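Local coordinates for protein tyrosine aminotransferase (Leishmania infantum, PDB 4IX8) that probably transfers the amino group of tyrosine to 2-oxoglutarate, using pyridoxal 5'-phosphate as cofactor, at residues A[392-397]-A[402-407]; A[66-71]-A[428-433]; A[364-369]-A[373-378]; A[354-359]-A[434-439]. All blocks are in the same frame, centred on the assembly; numbering follows the deposited sequence.

Interaction 1: A[392-397]-A[402-407]; sequences EFYEKL and NVQVLP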
loop_
_atom_site.group_PDB
_atom_site.type_symbol
_atom_site.label_atom_id
_atom_site.label_comp_id
_atom_site.label_asym_id
_atom_site.label_seq_id
_atom_site.Cartn_x
_atom_site.Cartn_y
_atom_site.Cartn_z
ATOM N N GLU A 392 -11.926 -16.485 26.072
ATOM C CA GLU A 392 -13.202 -17.027 26.497
ATOM C C GLU A 392 -14.068 -15.895 27.044
ATOM O O GLU A 392 -15.307 -15.904 26.933
ATOM C CB GLU A 392 -13.015 -18.135 27.539
ATOM C CG GLU A 392 -14.322 -18.909 27.818
ATOM C CD GLU A 392 -14.154 -20.134 28.718
ATOM O OE1 GLU A 392 -13.067 -20.298 29.329
ATOM O OE2 GLU A 392 -15.126 -20.929 28.806
ATOM N N PHE A 393 -13.407 -14.929 27.667
ATOM C CA PHE A 393 -14.089 -13.740 28.162
ATOM C C PHE A 393 -14.696 -12.927 27.011
ATOM O O PHE A 393 -15.829 -12.429 27.111
ATOM C CB PHE A 393 -13.102 -12.880 28.934
ATOM C CG PHE A 393 -13.731 -11.777 29.707
ATOM C CD1 PHE A 393 -14.245 -10.661 29.060
ATOM C CD2 PHE A 393 -13.780 -11.838 31.078
ATOM C CE1 PHE A 393 -14.821 -9.640 29.778
ATOM C CE2 PHE A 393 -14.354 -10.832 31.808
ATOM C CZ PHE A 393 -14.873 -9.724 31.165
ATOM N N TYR A 394 -13.930 -12.830 25.926
ATOM C CA TYR A 394 -14.312 -12.072 24.738
ATOM C C TYR A 394 -15.550 -12.721 24.113
ATOM O O TYR A 394 -16.534 -12.028 23.810
ATOM C CB TYR A 394 -13.110 -11.981 23.737
ATOM C CG TYR A 394 -13.522 -11.958 22.268
ATOM C CD1 TYR A 394 -13.919 -10.779 21.647
ATOM C CD2 TYR A 394 -13.495 -13.121 21.497
ATOM C CE1 TYR A 394 -14.324 -10.773 20.310
ATOM C CE2 TYR A 394 -13.890 -13.120 20.155
ATOM C CZ TYR A 394 -14.297 -11.946 19.569
ATOM O OH TYR A 394 -14.704 -11.936 18.252
ATOM N N GLU A 395 -15.526 -14.053 24.014
ATOM C CA GLU A 395 -16.593 -14.809 23.360
ATOM C C GLU A 395 -17.869 -14.708 24.125
ATOM O O GLU A 395 -18.906 -14.376 23.552
ATOM C CB GLU A 395 -16.211 -16.286 23.218
ATOM C CG GLU A 395 -15.305 -16.583 22.016
ATOM C CD GLU A 395 -14.513 -17.874 22.152
ATOM O OE1 GLU A 395 -14.481 -18.452 23.249
ATOM O OE2 GLU A 395 -13.899 -18.303 21.159
ATOM N N LYS A 396 -17.777 -14.930 25.431
ATOM C CA LYS A 396 -18.960 -14.985 26.272
ATOM C C LYS A 396 -19.584 -13.604 26.444
ATOM O O LYS A 396 -20.809 -13.466 26.477
ATOM C CB LYS A 396 -18.606 -15.566 27.642
ATOM C CG LYS A 396 -17.989 -16.953 27.616
ATOM C CD LYS A 396 -19.030 -18.025 27.901
ATOM C CE LYS A 396 -18.391 -19.368 28.218
ATOM N NZ LYS A 396 -18.208 -19.541 29.697
ATOM N N LEU A 397 -18.730 -12.584 26.526
ATOM C CA LEU A 397 -19.212 -11.215 26.655
ATOM C C LEU A 397 -20.041 -10.849 25.427
ATOM O O LEU A 397 -21.142 -10.299 25.545
ATOM C CB LEU A 397 -18.049 -10.227 26.813
ATOM C CG LEU A 397 -18.486 -8.757 26.694
ATOM C CD1 LEU A 397 -19.499 -8.408 27.793
ATOM C CD2 LEU A 397 -17.299 -7.822 26.732
ATOM N N ASN A 402 -23.576 -8.712 23.672
ATOM C CA ASN A 402 -23.392 -8.117 22.348
ATOM C C ASN A 402 -22.480 -6.903 22.440
ATOM O O ASN A 402 -22.681 -5.893 21.758
ATOM C CB ASN A 402 -24.750 -7.729 21.727
ATOM C CG ASN A 402 -24.709 -7.620 20.189
ATOM O OD1 ASN A 402 -23.675 -7.839 19.546
ATOM N ND2 ASN A 402 -25.856 -7.269 19.600
ATOM N N VAL A 403 -21.439 -7.039 23.256
ATOM C CA VAL A 403 -20.373 -6.057 23.329
ATOM C C VAL A 403 -19.118 -6.747 22.860
ATOM O O VAL A 403 -18.742 -7.797 23.382
ATOM C CB VAL A 403 -20.133 -5.515 24.747
ATOM C CG1 VAL A 403 -18.971 -4.552 24.736
ATOM C CG2 VAL A 403 -21.375 -4.853 25.283
ATOM N N GLN A 404 -18.415 -6.102 21.944
ATOM C CA GLN A 404 -17.247 -6.693 21.355
ATOM C C GLN A 404 -15.985 -5.963 21.839
ATOM O O GLN A 404 -15.815 -4.758 21.632
ATOM C CB GLN A 404 -17.365 -6.658 19.819
ATOM C CG GLN A 404 -16.332 -7.559 19.117
ATOM C CD GLN A 404 -16.243 -7.302 17.638
ATOM O OE1 GLN A 404 -17.175 -6.761 17.035
ATOM N NE2 GLN A 404 -15.133 -7.683 17.041
ATOM N N VAL A 405 -15.091 -6.709 22.472
ATOM C CA VAL A 405 -13.761 -6.205 22.762
ATOM C C VAL A 405 -12.793 -7.062 21.936
ATOM O O VAL A 405 -13.231 -7.790 21.052
ATOM C CB VAL A 405 -13.435 -6.253 24.261
ATOM C CG1 VAL A 405 -14.375 -5.323 25.013
ATOM C CG2 VAL A 405 -13.528 -7.687 24.817
ATOM N N LEU A 406 -11.490 -6.904 22.147
ATOM C CA LEU A 406 -10.497 -7.750 21.484
ATOM C C LEU A 406 -9.677 -8.405 22.573
ATOM O O LEU A 406 -9.202 -7.726 23.465
ATOM C CB LEU A 406 -9.589 -6.957 20.538
ATOM C CG LEU A 406 -10.224 -6.440 19.241
ATOM C CD1 LEU A 406 -9.222 -5.609 18.468
ATOM C CD2 LEU A 406 -10.745 -7.596 18.390
ATOM N N PRO A 407 -9.475 -9.720 22.479
ATOM C CA PRO A 407 -8.615 -10.400 23.442
ATOM C C PRO A 407 -7.168 -10.020 23.214
ATOM O O PRO A 407 -6.797 -9.856 22.043
ATOM C CB PRO A 407 -8.842 -11.875 23.128
ATOM C CG PRO A 407 -9.215 -11.893 21.668
ATOM C CD PRO A 407 -9.987 -10.640 21.445
HETATM O O HOH W 1 -16.382 -9.013 23.433
#
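Tyr394 faces Pro407 and Leu397 faces Val403, with CA separations of 6.1 Å and 6.2 Å, so helix 390-401 and strand 403-407 pass in opposite senses; the chain reverses at Asn402, whose phi is positive. This is a helix-then-strand unit of the smaller C-terminal domain of a class I aminotransferase, in which the helix covers its own following strand. Tyr394 and Leu397 carry the helix side of the contact. Pro407 CD sits over one face of the Tyr394 ring, 4.2 Å from the centroid and 24° off the normal, a CH-pi contact displaced toward the rim. At the ring edge, close to its plane, Val405 O approaches Tyr394 CD1 at 3.1 Å, and Gln404 CG lies by CE1, the two side chains running side by side with ring and amide planes 60° apart. Tyr394 OH is buried and has no polar partner in the model. One turn on, Leu397 holds CG anti to its backbone N (chi1 169°), which brings the branch against the strand: CG lies 4.1 Å from Val403 CB and CD2 touches Val405 CG1. Leu397 also meets Phe438 of helix 425-442. No clear direct hydrogen bond joins the segments. A water does so instead, donating to Tyr394 O and Val403 O (2.7 Å) and accepting from Val405 N at 2.8 Å.

Interaction 2: A[66-71]-A[428-433]; sequences TKSNLR and LNEAVD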
loop_
_atom_site.group_PDB
_atom_site.type_symbol
_atom_site.label_atom_id
_atom_site.label_comp_id
_atom_site.label_asym_id
_atom_site.label_seq_id
_atom_site.Cartn_x
_atom_site.Cartn_y
_atom_site.Cartn_z
ATOM N N THR A 66 -30.270 -9.917 22.581
ATOM C CA THR A 66 -31.246 -8.973 22.018
ATOM C C THR A 66 -30.780 -7.538 22.189
ATOM O O THR A 66 -31.360 -6.610 21.616
ATOM C CB THR A 66 -32.646 -9.117 22.678
ATOM O OG1 THR A 66 -32.625 -8.573 24.009
ATOM C CG2 THR A 66 -33.068 -10.575 22.724
ATOM N N LYS A 67 -29.738 -7.360 22.994
ATOM C CA LYS A 67 -29.202 -6.040 23.227
ATOM C C LYS A 67 -28.575 -5.575 21.900
ATOM O O LYS A 67 -28.299 -6.392 21.021
ATOM C CB LYS A 67 -28.191 -6.066 24.388
ATOM N N SER A 68 -28.373 -4.269 21.752
ATOM C CA SER A 68 -27.748 -3.701 20.558
ATOM C C SER A 68 -26.261 -4.040 20.494
ATOM O O SER A 68 -25.602 -4.182 21.522
ATOM C CB SER A 68 -27.939 -2.177 20.532
ATOM O OG SER A 68 -27.437 -1.569 21.707
ATOM N N ASN A 69 -25.730 -4.171 19.286
ATOM C CA ASN A 69 -24.309 -4.423 19.116
ATOM C C ASN A 69 -23.504 -3.182 19.450
ATOM O O ASN A 69 -23.587 -2.175 18.740
ATOM C CB ASN A 69 -23.998 -4.868 17.684
ATOM C CG ASN A 69 -22.537 -5.268 17.491
ATOM O OD1 ASN A 69 -21.785 -4.597 16.771
ATOM N ND2 ASN A 69 -22.127 -6.373 18.125
ATOM N N LEU A 70 -22.677 -3.286 20.492
ATOM C CA LEU A 70 -21.786 -2.202 20.888
ATOM C C LEU A 70 -20.356 -2.656 20.652
ATOM O O LEU A 70 -19.891 -3.590 21.286
ATOM C CB LEU A 70 -21.981 -1.819 22.350
ATOM C CG LEU A 70 -23.370 -1.323 22.741
ATOM C CD1 LEU A 70 -23.412 -1.038 24.224
ATOM C CD2 LEU A 70 -23.761 -0.074 21.954
ATOM N N ARG A 71 -19.668 -2.008 19.723
ATOM C CA ARG A 71 -18.340 -2.435 19.337
ATOM C C ARG A 71 -17.275 -1.550 19.958
ATOM O O ARG A 71 -17.206 -0.359 19.658
ATOM C CB ARG A 71 -18.212 -2.438 17.829
ATOM C CG ARG A 71 -18.904 -3.613 17.191
ATOM C CD ARG A 71 -18.996 -3.430 15.698
ATOM N NE ARG A 71 -17.823 -3.971 15.020
ATOM C CZ ARG A 71 -17.764 -5.188 14.479
ATOM N NH1 ARG A 71 -18.821 -5.998 14.547
ATOM N NH2 ARG A 71 -16.655 -5.604 13.883
ATOM N N LEU A 428 -19.928 4.119 25.340
ATOM C CA LEU A 428 -19.029 3.526 26.326
ATOM C C LEU A 428 -19.778 3.243 27.627
ATOM O O LEU A 428 -19.716 2.135 28.147
ATOM C CB LEU A 428 -17.845 4.450 26.572
ATOM C CG LEU A 428 -17.048 4.758 25.316
ATOM C CD1 LEU A 428 -15.823 5.581 25.678
ATOM C CD2 LEU A 428 -16.613 3.475 24.554
ATOM N N ASN A 429 -20.496 4.246 28.129
ATOM C CA ASN A 429 -21.253 4.113 29.378
ATOM C C ASN A 429 -22.209 2.936 29.361
ATOM O O ASN A 429 -22.271 2.170 30.315
ATOM C CB ASN A 429 -22.017 5.403 29.680
ATOM C CG ASN A 429 -21.237 6.326 30.599
ATOM O OD1 ASN A 429 -20.689 5.883 31.600
ATOM N ND2 ASN A 429 -21.165 7.605 30.253
ATOM N N GLU A 430 -22.943 2.786 28.272
ATOM C CA GLU A 430 -23.832 1.653 28.135
ATOM C C GLU A 430 -23.060 0.333 28.099
ATOM O O GLU A 430 -23.482 -0.654 28.686
ATOM C CB GLU A 430 -24.660 1.778 26.864
ATOM C CG GLU A 430 -25.771 0.745 26.776
ATOM C CD GLU A 430 -26.684 0.943 25.568
ATOM O OE1 GLU A 430 -26.456 1.880 24.763
ATOM O OE2 GLU A 430 -27.675 0.189 25.460
ATOM N N ALA A 431 -21.897 0.327 27.467
ATOM C CA ALA A 431 -21.169 -0.920 27.278
ATOM C C ALA A 431 -20.507 -1.354 28.596
ATOM O O ALA A 431 -20.455 -2.545 28.929
ATOM C CB ALA A 431 -20.145 -0.770 26.187
ATOM N N VAL A 432 -19.981 -0.379 29.325
ATOM C CA VAL A 432 -19.404 -0.617 30.644
ATOM C C VAL A 432 -20.430 -1.180 31.613
ATOM O O VAL A 432 -20.081 -2.020 32.446
ATOM C CB VAL A 432 -18.792 0.674 31.214
ATOM C CG1 VAL A 432 -18.555 0.571 32.717
ATOM C CG2 VAL A 432 -17.489 0.995 30.478
ATOM N N ASP A 433 -21.678 -0.707 31.535
ATOM C CA ASP A 433 -22.726 -1.235 32.414
ATOM C C ASP A 433 -22.890 -2.732 32.154
ATOM O O ASP A 433 -22.995 -3.520 33.090
ATOM C CB ASP A 433 -24.091 -0.529 32.200
ATOM C CG ASP A 433 -24.106 0.937 32.655
ATOM O OD1 ASP A 433 -23.245 1.324 33.456
ATOM O OD2 ASP A 433 -24.984 1.714 32.209
#
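Leu70 reaches from the short edge strand 70-71 to Glu430 and Ala431 of helix 425-442, the C-terminal helix that packs against the small-domain sheet of this class I aminotransferase. The nearest CA atoms are those of Leu70 and Ala431, 6.5 Å apart, and the contact is small, burying 141 Å² over both sides. Leu428, which opens the helical segment, turns to Val353 and Tyr354 of helix 337-355; the contact with the strand begins at Glu430. This residue swings CG anti to its backbone N (chi1 -170°) and runs on extended, which lays its aliphatic part alongside the leucine: Glu430 CG is 3.9 Å from Leu70 CD1, with CB and CD of the glutamate both at 4.1 Å. The carboxylate oxygens continue past the leucine, and OE2 forms a salt bridge with Arg434 NH2. Arg434 in turn gives NH1 to Ser68 O, so the arginine ties the polar end of the glutamate to the backbone of the incoming loop. Ser68 OG approaches Glu430 OE2 only to 4.2 Å, and no hydrogen bond crosses directly between the segments. Ala431, next in sequence, is buried and points toward the strand, and its short side chain lets the leucine come close to the helix backbone: Leu70 CD1 stands 3.8 Å from both Ala431 CA and Ala431 CB.

Interaction 3: A[364-369]-A[373-378]; sequences ISMEAP and MFVMLK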
loop_
_atom_site.group_PDB
_atom_site.type_symbol
_atom_site.label_atom_id
_atom_site.label_comp_id
_atom_site.label_asym_id
_atom_site.label_seq_id
_atom_site.Cartn_x
_atom_site.Cartn_y
_atom_site.Cartn_z
ATOM N N ILE A 364 -11.205 -6.572 37.159
ATOM C CA ILE A 364 -10.638 -5.768 36.073
ATOM C C ILE A 364 -9.744 -4.667 36.636
ATOM O O ILE A 364 -10.187 -3.837 37.418
ATOM C CB ILE A 364 -11.732 -5.138 35.186
ATOM C CG1 ILE A 364 -12.410 -6.228 34.374
ATOM C CG2 ILE A 364 -11.143 -4.098 34.204
ATOM C CD1 ILE A 364 -13.653 -5.795 33.698
ATOM N N SER A 365 -8.471 -4.716 36.278
ATOM C CA SER A 365 -7.521 -3.669 36.614
ATOM C C SER A 365 -7.083 -2.957 35.325
ATOM O O SER A 365 -7.170 -3.525 34.240
ATOM C CB SER A 365 -6.324 -4.295 37.335
ATOM O OG SER A 365 -5.341 -3.333 37.600
ATOM N N MET A 366 -6.532 -1.761 35.430
ATOM C CA MET A 366 -6.094 -1.085 34.242
ATOM C C MET A 366 -5.290 0.150 34.552
ATOM O O MET A 366 -5.604 0.914 35.465
ATOM C CB MET A 366 -7.295 -0.713 33.373
ATOM C CG MET A 366 -8.274 0.123 34.103
ATOM S SD MET A 366 -9.683 0.600 33.106
ATOM C CE MET A 366 -8.980 2.029 32.352
ATOM N N GLU A 367 -4.283 0.361 33.717
ATOM C CA GLU A 367 -3.539 1.592 33.696
ATOM C C GLU A 367 -4.298 2.565 32.793
ATOM O O GLU A 367 -4.515 2.303 31.606
ATOM C CB GLU A 367 -2.125 1.331 33.190
ATOM C CG GLU A 367 -1.473 0.158 33.916
ATOM C CD GLU A 367 -1.560 0.328 35.447
ATOM O OE1 GLU A 367 -1.134 1.404 35.939
ATOM O OE2 GLU A 367 -2.107 -0.571 36.150
ATOM N N ALA A 368 -4.740 3.668 33.370
ATOM C CA ALA A 368 -5.510 4.634 32.623
ATOM C C ALA A 368 -4.634 5.099 31.439
ATOM O O ALA A 368 -3.412 5.190 31.545
ATOM C CB ALA A 368 -5.931 5.796 33.515
ATOM N N PRO A 369 -5.243 5.326 30.281
ATOM C CA PRO A 369 -4.453 5.737 29.120
ATOM C C PRO A 369 -3.891 7.157 29.247
ATOM O O PRO A 369 -4.610 8.060 29.652
ATOM C CB PRO A 369 -5.466 5.623 27.961
ATOM C CG PRO A 369 -6.785 5.708 28.584
ATOM C CD PRO A 369 -6.656 5.108 29.945
ATOM N N MET A 373 -5.583 5.904 21.690
ATOM C CA MET A 373 -7.068 5.770 21.698
ATOM C C MET A 373 -7.595 4.500 22.364
ATOM O O MET A 373 -8.767 4.147 22.203
ATOM C CB MET A 373 -7.615 5.771 20.262
ATOM C CG MET A 373 -7.386 7.027 19.441
ATOM S SD MET A 373 -7.431 6.714 17.644
ATOM C CE MET A 373 -8.578 5.345 17.472
ATOM N N PHE A 374 -6.731 3.798 23.079
ATOM C CA PHE A 374 -7.048 2.457 23.552
ATOM C C PHE A 374 -6.755 2.278 25.022
ATOM O O PHE A 374 -5.937 2.986 25.595
ATOM C CB PHE A 374 -6.242 1.422 22.775
ATOM C CG PHE A 374 -6.327 1.578 21.273
ATOM C CD1 PHE A 374 -7.416 1.084 20.571
ATOM C CD2 PHE A 374 -5.337 2.232 20.577
ATOM C CE1 PHE A 374 -7.488 1.230 19.221
ATOM C CE2 PHE A 374 -5.412 2.363 19.211
ATOM C CZ PHE A 374 -6.477 1.858 18.542
ATOM N N VAL A 375 -7.404 1.296 25.618
ATOM C CA VAL A 375 -7.086 0.916 26.962
ATOM C C VAL A 375 -6.940 -0.597 27.007
ATOM O O VAL A 375 -7.538 -1.305 26.194
ATOM C CB VAL A 375 -8.171 1.441 27.936
ATOM C CG1 VAL A 375 -9.475 0.667 27.800
ATOM C CG2 VAL A 375 -7.660 1.410 29.337
ATOM N N MET A 376 -6.071 -1.081 27.892
ATOM C CA MET A 376 -5.905 -2.506 28.111
ATOM C C MET A 376 -6.441 -2.883 29.492
ATOM O O MET A 376 -5.937 -2.423 30.522
ATOM C CB MET A 376 -4.443 -2.901 27.982
ATOM C CG MET A 376 -3.959 -3.036 26.556
ATOM S SD MET A 376 -4.658 -4.455 25.680
ATOM C CE MET A 376 -3.401 -5.691 26.003
ATOM N N LEU A 377 -7.426 -3.771 29.493
ATOM C CA LEU A 377 -8.104 -4.215 30.701
ATOM C C LEU A 377 -7.458 -5.502 31.125
ATOM O O LEU A 377 -7.416 -6.440 30.339
ATOM C CB LEU A 377 -9.578 -4.437 30.446
ATOM C CG LEU A 377 -10.235 -3.232 29.786
ATOM C CD1 LEU A 377 -11.674 -3.590 29.482
ATOM C CD2 LEU A 377 -10.148 -1.966 30.714
ATOM N N LYS A 378 -6.951 -5.549 32.350
ATOM C CA LYS A 378 -6.303 -6.757 32.821
ATOM C C LYS A 378 -7.289 -7.623 33.573
ATOM O O LYS A 378 -8.002 -7.128 34.449
ATOM C CB LYS A 378 -5.126 -6.426 33.704
ATOM C CG LYS A 378 -4.401 -7.646 34.166
ATOM C CD LYS A 378 -3.142 -7.227 34.921
ATOM C CE LYS A 378 -2.613 -8.344 35.834
ATOM N NZ LYS A 378 -2.538 -9.644 35.097
HETATM O O HOH W 2 -3.613 -1.397 31.639
HETATM O O HOH W 3 -4.318 0.524 29.307
#
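Ser365 and Lys378 form the antiparallel hydrogen-bonded pair of a beta hairpin at the edge of the small-domain sheet, with strand 364-365 as its outermost member. Lys378 N donates to Ser365 O at 2.8 Å with an angle of 170° at the hydrogen, and Ser365 N donates back to Lys378 O at 3.1 Å and 164°; both donors lie in the plane of the carbonyl they use. Beyond this pair the strands part, and two waters take over the pairing. One accepts from Glu367 N and donates to Met376 O; the other accepts from Met376 N and donates to Glu367 O, so the two mend the gap between Glu367 and Met376. On the apolar side, Met366 puts CG between its backbone N and carbonyl carbon (chi1 57°), directing the chain toward the partner strand: SD rests 3.5 Å from Leu377 CD2, the two side chains lying side by side. The bend at chi3 turns the methionine CE to Val375 CG2, though their 3.3 Å separation is shorter than a normal methyl contact and so of doubtful exactness. Pro369 CD meets the same valine methyl at 3.9 Å, while Ile364 CG2 touches Leu377 CB. Tyr354 of helix 337-355 backs both Met366 and Val375, and Ile364 leans on Ile435 of helix 425-442. The chemistry is thus divided: two direct bonds set the strand pairing, waters satisfy the splayed backbone, and apolar side chains hold the two arms together and continue onto the helices.

Interaction 4: A[354-359]-A[434-439]; sequences YARLLE and RIIEFC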
loop_
_atom_site.group_PDB
_atom_site.type_symbol
_atom_site.label_atom_id
_atom_site.label_comp_id
_atom_site.label_asym_id
_atom_site.label_seq_id
_atom_site.Cartn_x
_atom_site.Cartn_y
_atom_site.Cartn_z
ATOM N N TYR A 354 -14.132 4.256 31.403
ATOM C CA TYR A 354 -13.557 2.939 31.714
ATOM C C TYR A 354 -13.129 2.860 33.181
ATOM O O TYR A 354 -13.173 1.791 33.796
ATOM C CB TYR A 354 -12.380 2.632 30.808
ATOM C CG TYR A 354 -12.850 2.190 29.426
ATOM C CD1 TYR A 354 -13.521 0.990 29.243
ATOM C CD2 TYR A 354 -12.674 3.015 28.320
ATOM C CE1 TYR A 354 -13.967 0.605 27.970
ATOM C CE2 TYR A 354 -13.124 2.644 27.049
ATOM C CZ TYR A 354 -13.773 1.447 26.884
ATOM O OH TYR A 354 -14.195 1.080 25.621
ATOM N N ALA A 355 -12.775 4.014 33.734
ATOM C CA ALA A 355 -12.328 4.090 35.114
ATOM C C ALA A 355 -13.437 3.573 36.012
ATOM O O ALA A 355 -13.156 3.003 37.055
ATOM C CB ALA A 355 -11.946 5.521 35.489
ATOM N N ARG A 356 -14.683 3.710 35.579
ATOM C CA ARG A 356 -15.803 3.239 36.385
ATOM C C ARG A 356 -15.703 1.747 36.659
ATOM O O ARG A 356 -16.181 1.293 37.691
ATOM C CB ARG A 356 -17.158 3.536 35.720
ATOM C CG ARG A 356 -17.567 5.018 35.683
ATOM C CD ARG A 356 -19.017 5.218 35.058
ATOM N NE ARG A 356 -19.836 4.028 35.315
ATOM C CZ ARG A 356 -20.584 3.402 34.419
ATOM N NH1 ARG A 356 -20.723 3.877 33.194
ATOM N NH2 ARG A 356 -21.225 2.301 34.766
ATOM N N LEU A 357 -15.045 1.002 35.781
ATOM C CA LEU A 357 -14.863 -0.440 35.983
ATOM C C LEU A 357 -14.068 -0.768 37.257
ATOM O O LEU A 357 -14.243 -1.842 37.837
ATOM C CB LEU A 357 -14.140 -1.073 34.791
ATOM C CG LEU A 357 -14.950 -1.204 33.492
ATOM C CD1 LEU A 357 -14.047 -1.543 32.377
ATOM C CD2 LEU A 357 -16.075 -2.256 33.606
ATOM N N LEU A 358 -13.239 0.173 37.709
ATOM C CA LEU A 358 -12.402 -0.026 38.890
ATOM C C LEU A 358 -13.176 0.182 40.204
ATOM O O LEU A 358 -12.710 -0.228 41.272
ATOM C CB LEU A 358 -11.225 0.939 38.843
ATOM C CG LEU A 358 -10.329 0.808 37.613
ATOM C CD1 LEU A 358 -9.272 1.901 37.578
ATOM C CD2 LEU A 358 -9.660 -0.554 37.575
ATOM N N GLU A 359 -14.359 0.796 40.132
ATOM C CA GLU A 359 -15.125 1.064 41.338
ATOM C C GLU A 359 -15.851 -0.187 41.847
ATOM O O GLU A 359 -16.295 -0.206 42.975
ATOM C CB GLU A 359 -16.129 2.199 41.098
ATOM C CG GLU A 359 -15.472 3.521 40.737
ATOM C CD GLU A 359 -16.463 4.587 40.251
ATOM O OE1 GLU A 359 -17.693 4.403 40.347
ATOM O OE2 GLU A 359 -15.997 5.625 39.749
ATOM N N ARG A 434 -22.881 -3.129 30.880
ATOM C CA ARG A 434 -23.096 -4.535 30.531
ATOM C C ARG A 434 -21.927 -5.415 30.942
ATOM O O ARG A 434 -22.102 -6.587 31.297
ATOM C CB ARG A 434 -23.338 -4.673 29.039
ATOM C CG ARG A 434 -24.631 -4.009 28.564
ATOM C CD ARG A 434 -24.883 -4.425 27.120
ATOM N NE ARG A 434 -25.717 -3.492 26.376
ATOM C CZ ARG A 434 -25.924 -3.559 25.062
ATOM N NH1 ARG A 434 -25.350 -4.517 24.344
ATOM N NH2 ARG A 434 -26.711 -2.662 24.472
ATOM N N ILE A 435 -20.747 -4.809 30.961
ATOM C CA ILE A 435 -19.544 -5.493 31.350
ATOM C C ILE A 435 -19.567 -5.733 32.856
ATOM O O ILE A 435 -19.222 -6.818 33.329
ATOM C CB ILE A 435 -18.340 -4.677 30.964
ATOM C CG1 ILE A 435 -18.211 -4.692 29.442
ATOM C CG2 ILE A 435 -17.063 -5.277 31.560
ATOM C CD1 ILE A 435 -17.336 -3.649 28.891
ATOM N N ILE A 436 -20.000 -4.729 33.607
ATOM C CA ILE A 436 -20.146 -4.869 35.039
ATOM C C ILE A 436 -21.136 -5.957 35.377
ATOM O O ILE A 436 -20.861 -6.857 36.152
ATOM C CB ILE A 436 -20.598 -3.559 35.643
ATOM C CG1 ILE A 436 -19.453 -2.552 35.531
ATOM C CG2 ILE A 436 -21.055 -3.736 37.096
ATOM C CD1 ILE A 436 -19.871 -1.150 35.872
ATOM N N GLU A 437 -22.313 -5.853 34.800
ATOM C CA GLU A 437 -23.330 -6.860 34.991
ATOM C C GLU A 437 -22.785 -8.222 34.585
ATOM O O GLU A 437 -23.022 -9.220 35.245
ATOM C CB GLU A 437 -24.557 -6.478 34.184
ATOM C CG GLU A 437 -25.624 -7.514 34.085
ATOM C CD GLU A 437 -26.545 -7.169 32.950
ATOM O OE1 GLU A 437 -27.042 -6.020 32.958
ATOM O OE2 GLU A 437 -26.717 -8.008 32.032
ATOM N N PHE A 438 -22.025 -8.255 33.504
ATOM C CA PHE A 438 -21.519 -9.513 32.986
ATOM C C PHE A 438 -20.539 -10.172 33.962
ATOM O O PHE A 438 -20.579 -11.385 34.197
ATOM C CB PHE A 438 -20.841 -9.268 31.653
ATOM C CG PHE A 438 -20.068 -10.435 31.144
ATOM C CD1 PHE A 438 -20.704 -11.467 30.500
ATOM C CD2 PHE A 438 -18.720 -10.489 31.291
ATOM C CE1 PHE A 438 -20.006 -12.529 30.019
ATOM C CE2 PHE A 438 -18.015 -11.558 30.802
ATOM C CZ PHE A 438 -18.667 -12.580 30.174
ATOM N N CYS A 439 -19.671 -9.360 34.547
ATOM C CA CYS A 439 -18.689 -9.871 35.486
ATOM C C CYS A 439 -19.349 -10.448 36.753
ATOM O O CYS A 439 -19.004 -11.551 37.188
ATOM C CB CYS A 439 -17.707 -8.765 35.856
ATOM S SG CYS A 439 -16.526 -8.435 34.593
#
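Two helical elements of the small domain meet where Leu357, in the C-terminal region of helix 337-355, packs on Ile435 and Ile436 of helix 425-442. The nearest CA pair, Leu357 and Ile436, is 7.0 Å apart. One methyl does the work: Leu357 CD2 lies 3.8 Å from Ile435 CG2 and 3.9 Å from Ile436 CG1, against two consecutive isoleucines, and the Leu357 side chain crosses that of Ile435 at about a right angle. Arg356 flanks this apolar patch. Its chain bends at chi3 (29°), bringing NH2 to 3.9 Å from Ile436 CD1, which approaches the guanidinium obliquely. That contact is secondary, since NH2 forms a salt bridge with Asp433 one turn earlier on the helix, and this pairing probably fixes how the guanidinium lies beside the isoleucine. No hydrogen bond crosses between the segments. Around the contact, Ile435 continues to Ile364 of strand 364-365, while Phe438 and Cys439 turn to helix 390-401, so that helix 425-442 contacts both the 354-359 segment and that third helix.

How the interactions relate
All four contacts belong to the small domain. Interactions 1 and 3 are buried, each burying about 370 Å², and both include strands of the same five-stranded sheet; waters bridge backbone groups in both, but only interaction 3 has direct strand hydrogen bonds. Interactions 2 and 4 are smaller, partly buried and apolar across their segments, with charged groups at the margins. They share helix 425-442, and the salt bridge from Asp433 OD1 to Arg356 NH2 (2.6 Å) joins them. Interaction 1 meets interaction 2 where strands 70-71 and 403-407 are neighbours, and meets interaction 4 through Phe393 and Phe438. Interaction 3 touches interaction 4 at Leu358.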